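Local coordinates for protein aminopeptidase (Aneurinibacillus sp. AM-1, PDB 5IB9) that is probably a zinc-dependent aminopeptidase of the M28 family, removing amino acids from the N-terminal end of peptides, and is fitted with a protease-associated domain, at residues Q46-Y51 against H204-T209; K39-I44 against V55-F60; F298-V303 against D386-I391. All coordinates share one frame; numbering follows the deposited sequence.

Interaction 1: Q46-Y51 against H204-T209; sequences QQFKSY and HNVIAT. With ZN (zinc ion), chain G.
Phe-48, Val-206 and Ala-208 join the end of helix 35-50 to strand 187-210. This is a helix packed on the face of a beta-sheet. The closest contact is a CH-pi interaction. Ala-208 CB sits over one face of the Phe-48 ring, 3.4 Å from its centroid and 16° off the ring normal. The methyl is displaced toward the rim, on the CG and CD1 side. Val-206 comes from a different direction. Its CG1 lies near the ring plane, at the edge, 3.9 Å from Phe-48 CD2. The Phe-48 ring gets there because CG is anti to the carbonyl carbon (chi1 -78°). The arrangement suits the alpha/beta fold of M28 peptidases, in which helices cover a central sheet. Val-55, Phe-266, Leu-249 and Ala-252 also touch Phe-48, so the ring, reaching out from helix 35-50, is buried against helix 238-256 and the strands. With an alanine in place of Phe-48, Ala-208 CB would probably face a gap and Val-206 CG1 would lose the ring edge it packs on. Behind the ring the helix is ending. Ser-50 OG donates to Gln-47 O at 2.7 Å, reaching one of its lone pairs in the carbonyl plane. Farther along the strand, at the start of 204-209, His-204 NE2 binds a zinc ion at 2.0 Å. Glu-288 of the second subunit binds the same ion through OE2, so the strand also carries a link across the dimer.

Interaction 2: K39-I44 against V55-F60; sequences KAVRYI and VEVQPF
Val-41 of helix 35-50 meets Val-57 of strand 55-66, in a helix packed on the strand that follows it in the chain. The strand belongs to the sheet of the M28 fold. The inner part of the contact is apolar and buried. Val-41 CG1 and Val-57 CG1 touch at 4.0 Å. Each of these methyls is anti to its own backbone nitrogen (chi1 161° in Val-41 and 177° in Val-57), which points both toward the gap between helix and strand, where the two side chains meet at a slant. The backbones stay apart, with 8.1 Å between Val-41 CA and Val-57 CA. His-204 also packs on Val-57, and His-229 on Val-41. The outer part is looser and lies on the exposed side. There Arg-42 starts out pointing away from the strand, then bends back along its length. Its guanidinium lies obliquely against a methyl of Val-57. The charge is met by Glu-45, in a salt bridge through NH2. The strand also faces the second subunit, where Glu-56 OE2 is hydrogen-bonded to Ser-287 OG of that chain. The nearest approach of the arginine to the strand is Arg-42 NH2 to Val-57 CG2, at 4.2 Å.

Interaction 3: F298-V303 against D386-I391; sequences FQLDMV and DNVADI. With ZN (zinc ion), chain D; ZN (zinc ion), chain C; ZN (zinc ion), chain E; BES (2-(3-amino-2-hydroxy-4-phenyl-butyrylamino)-4-methyl-pentanoic acid), chain H.
Asp-301 OD2 is gripped by a zinc ion at 2.3 Å and by a hydrogen bond from Ser-346 OG. OD1 of the same carboxylate binds that zinc at 2.1 Å, so the group chelates the metal. Asp-301 lies just past the C-terminal end of strand 294-300, where the active site of the M28 fold lies. His-228 and Asp-240 complete the protein ligands of this ion. The bound inhibitor adds its hydroxyl O2 and, more distantly, its amine N2. Met-302 SD also lies close to N2, at 3.5 Å. The other side of this segment packs on helix 382-400. Val-388 carries that contact. Its CG1, anti to the backbone nitrogen (chi1 172°), reaches Leu-300 CD2 at 3.7 Å and also touches Val-303. The side chains of Val-388 and Val-303 cross at about a right angle. On the far side of the helix Asp-386 bridges two more zinc ions. Its OD1 binds one of them together with Thr-13, and its OD2 shares the other with Asp-390. In the loop after the strand, Val-303 O lies 3.8 Å from Val-388 CG2.

Interactions 1 and 2 are neighbours, with centres about 7 Å apart. Both use helix 35-50, and their strands 187-210 and 55-66 pair antiparallel. Their segments alternate along the chain: 39-44, 46-51, 55-60, then 204-209. Interaction 2 is a local contact between a helix and the next strand. Interaction 1 closes a span of 152 residues and ties the start of the chain to a distant strand. Interaction 3 comes later in sequence. Its centre is about 18 Å from that of interaction 1 and about 21 Å from that of interaction 2, and its atoms stay about 10 Å or more from theirs. It packs a different helix, 382-400, on strand 294-300, beside the inhibitor-bound zinc site. Interactions 1 and 2 hold residues that meet the second subunit; interaction 3 is not touched by it.

Interaction 1: Q46-Y51 against H204-T209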
loop_
_atom_site.group_PDB
_atom_site.type_symbol
_atom_site.label_atom_id
_atom_site.label_comp_id
_atom_site.label_asym_id
_atom_site.label_seq_id
_atom_site.Cartn_x
_atom_site.Cartn_y
_atom_site.Cartn_z
ATOM N N GLN A 46 -16.606 7.004 -19.061
ATOM C CA GLN A 46 -17.691 7.533 -19.908
ATOM C C GLN A 46 -18.729 6.513 -20.213
ATOM O O GLN A 46 -19.924 6.819 -20.184
ATOM C CB GLN A 46 -17.129 8.144 -21.188
ATOM C CG GLN A 46 -18.252 8.656 -22.142
ATOM C CD GLN A 46 -19.140 9.694 -21.494
ATOM O OE1 GLN A 46 -18.715 10.490 -20.603
ATOM N NE2 GLN A 46 -20.372 9.749 -21.976
ATOM N N GLN A 47 -18.289 5.285 -20.496
ATOM C CA GLN A 47 -19.305 4.280 -20.826
ATOM C C GLN A 47 -20.175 3.971 -19.632
ATOM O O GLN A 47 -21.424 3.933 -19.713
ATOM C CB GLN A 47 -18.730 2.966 -21.343
ATOM C CG GLN A 47 -17.852 3.134 -22.574
ATOM C CD GLN A 47 -18.253 4.212 -23.588
ATOM O OE1 GLN A 47 -17.463 5.202 -23.777
ATOM N NE2 GLN A 47 -19.423 4.073 -24.195
ATOM N N PHE A 48 -19.556 3.818 -18.446
ATOM C CA PHE A 48 -20.390 3.550 -17.327
ATOM C C PHE A 48 -21.354 4.703 -17.056
ATOM O O PHE A 48 -22.489 4.478 -16.698
ATOM C CB PHE A 48 -19.552 3.385 -16.039
ATOM C CG PHE A 48 -18.833 2.025 -15.874
ATOM C CD1 PHE A 48 -19.483 0.811 -15.910
ATOM C CD2 PHE A 48 -17.432 2.034 -15.648
ATOM C CE1 PHE A 48 -18.828 -0.409 -15.642
ATOM C CE2 PHE A 48 -16.797 0.811 -15.339
ATOM C CZ PHE A 48 -17.492 -0.373 -15.366
ATOM N N LYS A 49 -20.850 5.926 -17.201
ATOM C CA LYS A 49 -21.736 7.076 -16.940
ATOM C C LYS A 49 -22.861 7.025 -17.943
ATOM O O LYS A 49 -24.024 7.421 -17.559
ATOM C CB LYS A 49 -20.979 8.387 -17.060
ATOM C CG LYS A 49 -20.187 8.744 -15.875
ATOM C CD LYS A 49 -19.474 10.114 -16.274
ATOM C CE LYS A 49 -18.465 10.610 -15.313
ATOM N NZ LYS A 49 -17.797 11.863 -16.022
ATOM N N SER A 50 -22.603 6.639 -19.176
ATOM C CA SER A 50 -23.672 6.619 -20.207
ATOM C C SER A 50 -24.804 5.650 -19.900
ATOM O O SER A 50 -25.922 5.766 -20.462
ATOM C CB SER A 50 -23.147 6.372 -21.558
ATOM O OG SER A 50 -22.880 4.972 -21.788
ATOM N N TYR A 51 -24.536 4.620 -19.053
ATOM C CA TYR A 51 -25.569 3.640 -18.673
ATOM C C TYR A 51 -26.301 4.114 -17.424
ATOM O O TYR A 51 -27.143 3.390 -16.820
ATOM C CB TYR A 51 -24.931 2.255 -18.312
ATOM C CG TYR A 51 -23.940 1.757 -19.317
ATOM C CD1 TYR A 51 -22.853 0.933 -18.916
ATOM C CD2 TYR A 51 -24.073 1.970 -20.648
ATOM C CE1 TYR A 51 -21.960 0.477 -19.890
ATOM C CE2 TYR A 51 -23.154 1.564 -21.583
ATOM C CZ TYR A 51 -22.124 0.698 -21.188
ATOM O OH TYR A 51 -21.163 0.230 -22.082
ATOM N N HIS A 204 -4.852 3.816 -12.338
ATOM C CA HIS A 204 -6.198 4.020 -11.772
ATOM C C HIS A 204 -7.037 2.779 -11.865
ATOM O O HIS A 204 -6.872 1.967 -12.778
ATOM C CB HIS A 204 -6.935 5.067 -12.594
ATOM C CG HIS A 204 -6.207 6.365 -12.795
ATOM N ND1 HIS A 204 -5.179 6.554 -13.709
ATOM C CD2 HIS A 204 -6.314 7.522 -12.102
ATOM C CE1 HIS A 204 -4.674 7.776 -13.542
ATOM N NE2 HIS A 204 -5.398 8.400 -12.637
ATOM N N ASN A 205 -8.035 2.686 -10.942
ATOM C CA ASN A 205 -9.163 1.754 -11.064
ATOM C C ASN A 205 -10.407 2.579 -11.352
ATOM O O ASN A 205 -10.552 3.671 -10.828
ATOM C CB ASN A 205 -9.365 0.964 -9.757
ATOM C CG ASN A 205 -8.094 0.276 -9.329
ATOM O OD1 ASN A 205 -7.491 -0.418 -10.137
ATOM N ND2 ASN A 205 -7.835 0.262 -8.048
ATOM N N VAL A 206 -11.316 2.008 -12.121
ATOM C CA VAL A 206 -12.597 2.680 -12.462
ATOM C C VAL A 206 -13.689 1.835 -11.838
ATOM O O VAL A 206 -13.790 0.639 -12.077
ATOM C CB VAL A 206 -12.820 2.763 -13.983
ATOM C CG1 VAL A 206 -14.185 3.511 -14.141
ATOM C CG2 VAL A 206 -11.685 3.519 -14.651
ATOM N N ILE A 207 -14.502 2.488 -10.974
ATOM C CA ILE A 207 -15.443 1.720 -10.144
ATOM C C ILE A 207 -16.883 2.270 -10.348
ATOM O O ILE A 207 -17.141 3.465 -10.117
ATOM C CB ILE A 207 -15.133 1.846 -8.669
ATOM C CG1 ILE A 207 -13.730 1.329 -8.364
ATOM C CG2 ILE A 207 -16.180 1.055 -7.797
ATOM C CD1 ILE A 207 -12.907 2.378 -7.692
ATOM N N ALA A 208 -17.845 1.439 -10.784
ATOM C CA ALA A 208 -19.248 1.875 -11.067
ATOM C C ALA A 208 -20.128 0.992 -10.219
ATOM O O ALA A 208 -20.032 -0.187 -10.272
ATOM C CB ALA A 208 -19.572 1.633 -12.612
ATOM N N THR A 209 -20.972 1.616 -9.409
ATOM C CA THR A 209 -21.748 0.837 -8.406
ATOM C C THR A 209 -23.230 1.015 -8.703
ATOM O O THR A 209 -23.662 2.175 -8.828
ATOM C CB THR A 209 -21.401 1.337 -7.019
ATOM O OG1 THR A 209 -20.001 1.080 -6.737
ATOM C CG2 THR A 209 -22.275 0.557 -5.986
HETATM ZN ZN ZN G . -5.257 10.382 -12.249
HETATM O O HOH W 1 -5.941 11.547 -13.649
HETATM O O HOH W 2 -3.580 11.250 -11.682
HETATM O O HOH W 3 -2.811 10.832 -12.566
HETATM O O HOH W 4 -4.152 11.237 -13.793
#

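Interaction 2: K39-I44 against V55-F60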
loop_
_atom_site.group_PDB
_atom_site.type_symbol
_atom_site.label_atom_id
_atom_site.label_comp_id
_atom_site.label_asym_id
_atom_site.label_seq_id
_atom_site.Cartn_x
_atom_site.Cartn_y
_atom_site.Cartn_z
ATOM N N LYS A 39 -6.236 7.149 -21.298
ATOM C CA LYS A 39 -7.304 7.223 -22.220
ATOM C C LYS A 39 -8.383 6.137 -22.024
ATOM O O LYS A 39 -9.602 6.347 -22.183
ATOM C CB LYS A 39 -6.664 7.135 -23.634
ATOM C CG LYS A 39 -7.707 6.952 -24.701
ATOM C CD LYS A 39 -7.100 6.491 -26.141
ATOM C CE LYS A 39 -6.063 7.484 -26.478
ATOM N NZ LYS A 39 -5.248 6.959 -27.670
ATOM N N ALA A 40 -7.912 4.941 -21.704
ATOM C CA ALA A 40 -8.845 3.832 -21.459
ATOM C C ALA A 40 -9.744 4.116 -20.210
ATOM O O ALA A 40 -10.940 3.842 -20.188
ATOM C CB ALA A 40 -8.078 2.487 -21.276
ATOM N N VAL A 41 -9.029 4.572 -19.159
ATOM C CA VAL A 41 -9.754 4.957 -17.914
ATOM C C VAL A 41 -10.863 5.960 -18.235
ATOM O O VAL A 41 -12.011 5.786 -17.797
ATOM C CB VAL A 41 -8.742 5.505 -16.891
ATOM C CG1 VAL A 41 -9.475 6.332 -15.833
ATOM C CG2 VAL A 41 -7.936 4.374 -16.366
ATOM N N ARG A 42 -10.535 7.010 -19.046
ATOM C CA ARG A 42 -11.549 7.961 -19.370
ATOM C C ARG A 42 -12.663 7.360 -20.159
ATOM O O ARG A 42 -13.862 7.711 -20.017
ATOM C CB ARG A 42 -10.906 9.111 -20.152
ATOM C CG ARG A 42 -10.065 10.010 -19.267
ATOM C CD ARG A 42 -10.978 11.127 -18.821
ATOM N NE ARG A 42 -11.403 10.754 -17.493
ATOM C CZ ARG A 42 -10.652 10.924 -16.415
ATOM N NH1 ARG A 42 -9.441 11.431 -16.572
ATOM N NH2 ARG A 42 -11.143 10.594 -15.192
ATOM N N TYR A 43 -12.335 6.489 -21.130
ATOM C CA TYR A 43 -13.323 5.864 -21.974
ATOM C C TYR A 43 -14.271 5.020 -21.151
ATOM O O TYR A 43 -15.526 5.045 -21.337
ATOM C CB TYR A 43 -12.595 5.053 -23.050
ATOM C CG TYR A 43 -13.560 4.306 -23.967
ATOM C CD1 TYR A 43 -14.123 4.895 -25.107
ATOM C CD2 TYR A 43 -13.934 2.949 -23.670
ATOM C CE1 TYR A 43 -15.019 4.173 -25.971
ATOM C CE2 TYR A 43 -14.821 2.233 -24.481
ATOM C CZ TYR A 43 -15.280 2.837 -25.679
ATOM O OH TYR A 43 -16.116 2.115 -26.509
ATOM N N ILE A 44 -13.643 4.153 -20.300
ATOM C CA ILE A 44 -14.403 3.253 -19.383
ATOM C C ILE A 44 -15.352 4.056 -18.490
ATOM O O ILE A 44 -16.569 3.741 -18.442
ATOM C CB ILE A 44 -13.463 2.319 -18.650
ATOM C CG1 ILE A 44 -12.851 1.399 -19.735
ATOM C CG2 ILE A 44 -14.271 1.469 -17.604
ATOM C CD1 ILE A 44 -11.577 0.707 -19.231
ATOM N N VAL A 55 -19.677 7.128 -11.070
ATOM C CA VAL A 55 -18.379 6.388 -11.276
ATOM C C VAL A 55 -17.351 7.037 -10.374
ATOM O O VAL A 55 -17.370 8.269 -10.180
ATOM C CB VAL A 55 -17.999 6.544 -12.759
ATOM C CG1 VAL A 55 -16.626 5.898 -13.001
ATOM C CG2 VAL A 55 -19.013 5.819 -13.607
ATOM N N GLU A 56 -16.507 6.247 -9.747
ATOM C CA GLU A 56 -15.349 6.789 -9.053
ATOM C C GLU A 56 -14.077 6.284 -9.737
ATOM O O GLU A 56 -14.039 5.176 -10.289
ATOM C CB GLU A 56 -15.312 6.190 -7.645
ATOM C CG GLU A 56 -16.590 6.802 -6.893
ATOM C CD GLU A 56 -16.518 8.359 -6.528
ATOM O OE1 GLU A 56 -17.574 8.909 -6.122
ATOM O OE2 GLU A 56 -15.478 9.086 -6.710
ATOM N N VAL A 57 -13.024 7.099 -9.666
ATOM C CA VAL A 57 -11.715 6.735 -10.303
ATOM C C VAL A 57 -10.741 6.746 -9.146
ATOM O O VAL A 57 -10.456 7.786 -8.549
ATOM C CB VAL A 57 -11.376 7.663 -11.392
ATOM C CG1 VAL A 57 -9.987 7.300 -11.959
ATOM C CG2 VAL A 57 -12.347 7.500 -12.589
ATOM N N GLN A 58 -10.202 5.594 -8.800
ATOM C CA GLN A 58 -9.226 5.497 -7.684
ATOM C C GLN A 58 -7.793 5.554 -8.232
ATOM O O GLN A 58 -7.410 4.658 -8.944
ATOM C CB GLN A 58 -9.479 4.216 -6.891
ATOM C CG GLN A 58 -8.456 4.061 -5.680
ATOM C CD GLN A 58 -8.442 2.698 -5.126
ATOM O OE1 GLN A 58 -8.901 1.691 -5.729
ATOM N NE2 GLN A 58 -7.958 2.565 -3.927
ATOM N N PRO A 59 -6.995 6.586 -7.873
ATOM C CA PRO A 59 -5.602 6.683 -8.392
ATOM C C PRO A 59 -4.737 5.884 -7.510
ATOM O O PRO A 59 -5.039 5.722 -6.286
ATOM C CB PRO A 59 -5.274 8.194 -8.276
ATOM C CG PRO A 59 -6.061 8.624 -6.983
ATOM C CD PRO A 59 -7.348 7.734 -6.972
ATOM N N PHE A 60 -3.561 5.460 -8.017
ATOM C CA PHE A 60 -2.573 4.873 -7.123
ATOM C C PHE A 60 -1.206 5.010 -7.789
ATOM O O PHE A 60 -1.106 5.006 -8.971
ATOM C CB PHE A 60 -2.841 3.384 -6.721
ATOM C CG PHE A 60 -2.970 2.467 -7.872
ATOM C CD1 PHE A 60 -1.858 1.813 -8.494
ATOM C CD2 PHE A 60 -4.204 2.313 -8.488
ATOM C CE1 PHE A 60 -2.081 1.011 -9.639
ATOM C CE2 PHE A 60 -4.373 1.509 -9.596
ATOM C CZ PHE A 60 -3.355 0.816 -10.187
#

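Interaction 3: F298-V303 against D386-I391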
loop_
_atom_site.group_PDB
_atom_site.type_symbol
_atom_site.label_atom_id
_atom_site.label_comp_id
_atom_site.label_asym_id
_atom_site.label_seq_id
_atom_site.Cartn_x
_atom_site.Cartn_y
_atom_site.Cartn_z
ATOM N N PHE A 298 -16.326 -11.911 -9.313
ATOM C CA PHE A 298 -16.181 -12.516 -10.680
ATOM C C PHE A 298 -15.135 -11.756 -11.426
ATOM O O PHE A 298 -15.307 -10.595 -11.701
ATOM C CB PHE A 298 -17.485 -12.455 -11.441
ATOM C CG PHE A 298 -18.619 -13.247 -10.836
ATOM C CD1 PHE A 298 -19.106 -14.382 -11.563
ATOM C CD2 PHE A 298 -19.243 -12.903 -9.632
ATOM C CE1 PHE A 298 -20.157 -15.112 -11.054
ATOM C CE2 PHE A 298 -20.317 -13.671 -9.124
ATOM C CZ PHE A 298 -20.775 -14.757 -9.829
ATOM N N GLN A 299 -14.009 -12.372 -11.757
ATOM C CA GLN A 299 -12.951 -11.764 -12.569
ATOM C C GLN A 299 -12.967 -12.219 -14.031
ATOM O O GLN A 299 -13.074 -13.430 -14.278
ATOM C CB GLN A 299 -11.587 -12.080 -11.953
ATOM C CG GLN A 299 -10.415 -11.611 -12.848
ATOM C CD GLN A 299 -10.244 -10.066 -12.898
ATOM O OE1 GLN A 299 -10.944 -9.333 -12.265
ATOM N NE2 GLN A 299 -9.231 -9.581 -13.594
ATOM N N LEU A 300 -13.061 -11.269 -14.956
ATOM C CA LEU A 300 -13.154 -11.634 -16.425
ATOM C C LEU A 300 -11.824 -11.227 -17.047
ATOM O O LEU A 300 -11.461 -10.052 -17.099
ATOM C CB LEU A 300 -14.282 -10.744 -17.010
ATOM C CG LEU A 300 -15.702 -10.956 -16.420
ATOM C CD1 LEU A 300 -16.514 -9.793 -16.796
ATOM C CD2 LEU A 300 -16.264 -12.127 -17.311
ATOM N N ASP A 301 -11.075 -12.253 -17.465
ATOM C CA ASP A 301 -9.722 -11.970 -18.108
ATOM C C ASP A 301 -9.554 -13.017 -19.208
ATOM O O ASP A 301 -9.492 -14.216 -18.895
ATOM C CB ASP A 301 -8.698 -12.147 -17.033
ATOM C CG ASP A 301 -7.303 -11.499 -17.362
ATOM O OD1 ASP A 301 -7.124 -11.090 -18.517
ATOM O OD2 ASP A 301 -6.440 -11.252 -16.493
ATOM N N MET A 302 -9.418 -12.518 -20.423
ATOM C CA MET A 302 -9.306 -13.306 -21.642
ATOM C C MET A 302 -10.529 -14.144 -21.930
ATOM O O MET A 302 -10.516 -15.320 -21.734
ATOM C CB MET A 302 -8.016 -14.115 -21.590
ATOM C CG MET A 302 -6.903 -13.210 -21.630
ATOM S SD MET A 302 -5.232 -13.912 -21.380
ATOM C CE MET A 302 -5.171 -15.147 -22.657
ATOM N N VAL A 303 -11.566 -13.473 -22.407
ATOM C CA VAL A 303 -12.862 -14.099 -22.537
ATOM C C VAL A 303 -13.502 -13.898 -23.928
ATOM O O VAL A 303 -14.710 -14.023 -24.102
ATOM C CB VAL A 303 -13.887 -13.570 -21.487
ATOM C CG1 VAL A 303 -13.448 -14.081 -20.075
ATOM C CG2 VAL A 303 -13.973 -11.977 -21.466
ATOM N N ASP A 386 -20.394 -13.042 -26.162
ATOM C CA ASP A 386 -21.740 -13.114 -25.792
ATOM C C ASP A 386 -21.992 -14.282 -24.799
ATOM O O ASP A 386 -22.822 -14.134 -23.883
ATOM C CB ASP A 386 -22.651 -13.304 -27.052
ATOM C CG ASP A 386 -24.155 -13.253 -26.697
ATOM O OD1 ASP A 386 -24.725 -12.170 -26.453
ATOM O OD2 ASP A 386 -24.836 -14.401 -26.588
ATOM N N ASN A 387 -21.338 -15.442 -25.024
ATOM C CA ASN A 387 -21.602 -16.567 -24.171
ATOM C C ASN A 387 -21.074 -16.276 -22.773
ATOM O O ASN A 387 -21.738 -16.646 -21.808
ATOM C CB ASN A 387 -20.830 -17.750 -24.758
ATOM C CG ASN A 387 -21.010 -19.032 -23.895
ATOM O OD1 ASN A 387 -22.161 -19.479 -23.687
ATOM N ND2 ASN A 387 -19.975 -19.509 -23.362
ATOM N N VAL A 388 -19.901 -15.630 -22.679
ATOM C CA VAL A 388 -19.368 -15.314 -21.331
ATOM C C VAL A 388 -20.270 -14.311 -20.651
ATOM O O VAL A 388 -20.596 -14.396 -19.439
ATOM C CB VAL A 388 -17.924 -14.858 -21.401
ATOM C CG1 VAL A 388 -17.412 -14.333 -19.986
ATOM C CG2 VAL A 388 -17.117 -16.013 -21.893
ATOM N N ALA A 389 -20.700 -13.287 -21.385
ATOM C CA ALA A 389 -21.607 -12.354 -20.784
ATOM C C ALA A 389 -22.911 -13.049 -20.368
ATOM O O ALA A 389 -23.428 -12.737 -19.266
ATOM C CB ALA A 389 -21.900 -11.229 -21.857
ATOM N N ASP A 390 -23.457 -13.987 -21.189
ATOM C CA ASP A 390 -24.702 -14.645 -20.717
ATOM C C ASP A 390 -24.457 -15.438 -19.461
ATOM O O ASP A 390 -25.265 -15.447 -18.561
ATOM C CB ASP A 390 -25.168 -15.584 -21.871
ATOM C CG ASP A 390 -25.687 -14.868 -23.027
ATOM O OD1 ASP A 390 -26.067 -13.714 -22.948
ATOM O OD2 ASP A 390 -25.705 -15.530 -24.085
ATOM N N ILE A 391 -23.359 -16.222 -19.387
ATOM C CA ILE A 391 -23.104 -17.093 -18.233
ATOM C C ILE A 391 -22.792 -16.246 -16.941
ATOM O O ILE A 391 -23.375 -16.478 -15.851
ATOM C CB ILE A 391 -22.036 -18.073 -18.537
ATOM C CG1 ILE A 391 -22.526 -19.182 -19.512
ATOM C CG2 ILE A 391 -21.492 -18.757 -17.274
ATOM C CD1 ILE A 391 -21.413 -19.993 -20.209
HETATM ZN ZN ZN D . -26.367 -14.902 -25.811
HETATM ZN ZN ZN C . -5.154 -10.415 -18.218
HETATM ZN ZN ZN E . -26.610 -11.588 -26.356
HETATM N N2 BES H . -4.579 -12.917 -18.124
HETATM C C1 BES H . -3.254 -13.092 -17.529
HETATM C C6 BES H . -3.300 -14.311 -16.612
HETATM C C7 BES H . -3.427 -15.693 -17.247
HETATM C C8 BES H . -2.767 -16.053 -18.448
HETATM C C12 BES H . -4.212 -16.653 -16.571
HETATM C C9 BES H . -2.903 -17.364 -18.951
HETATM C C11 BES H . -4.354 -17.973 -17.083
HETATM C C10 BES H . -3.699 -18.313 -18.277
HETATM C C2 BES H . -2.854 -11.827 -16.760
HETATM O O2 BES H . -3.196 -10.811 -17.700
HETATM C C3 BES H . -1.375 -11.911 -16.595
HETATM O O3 BES H . -0.683 -11.855 -17.606
HETATM N N1 BES H . -0.919 -12.127 -15.410
HETATM C C4 BES H . 0.524 -12.300 -15.218
HETATM C C13 BES H . 0.654 -12.520 -13.721
HETATM C C14 BES H . 0.214 -11.328 -12.864
HETATM C C15 BES H . 0.562 -11.742 -11.440
HETATM C C16 BES H . 0.833 -9.986 -13.258
HETATM C C5 BES H . 1.072 -13.577 -15.843
HETATM O O1 BES H . 2.319 -13.673 -16.033
HETATM O O4 BES H . 0.337 -14.530 -16.158
HETATM O O HOH W 5 -27.499 -13.484 -26.071
HETATM O O HOH W 6 -26.799 -16.489 -27.114
HETATM O O HOH W 7 -27.714 -16.838 -26.256
HETATM O O HOH W 8 -26.705 -11.664 -28.418
HETATM O O HOH W 9 -28.684 -10.767 -26.464
#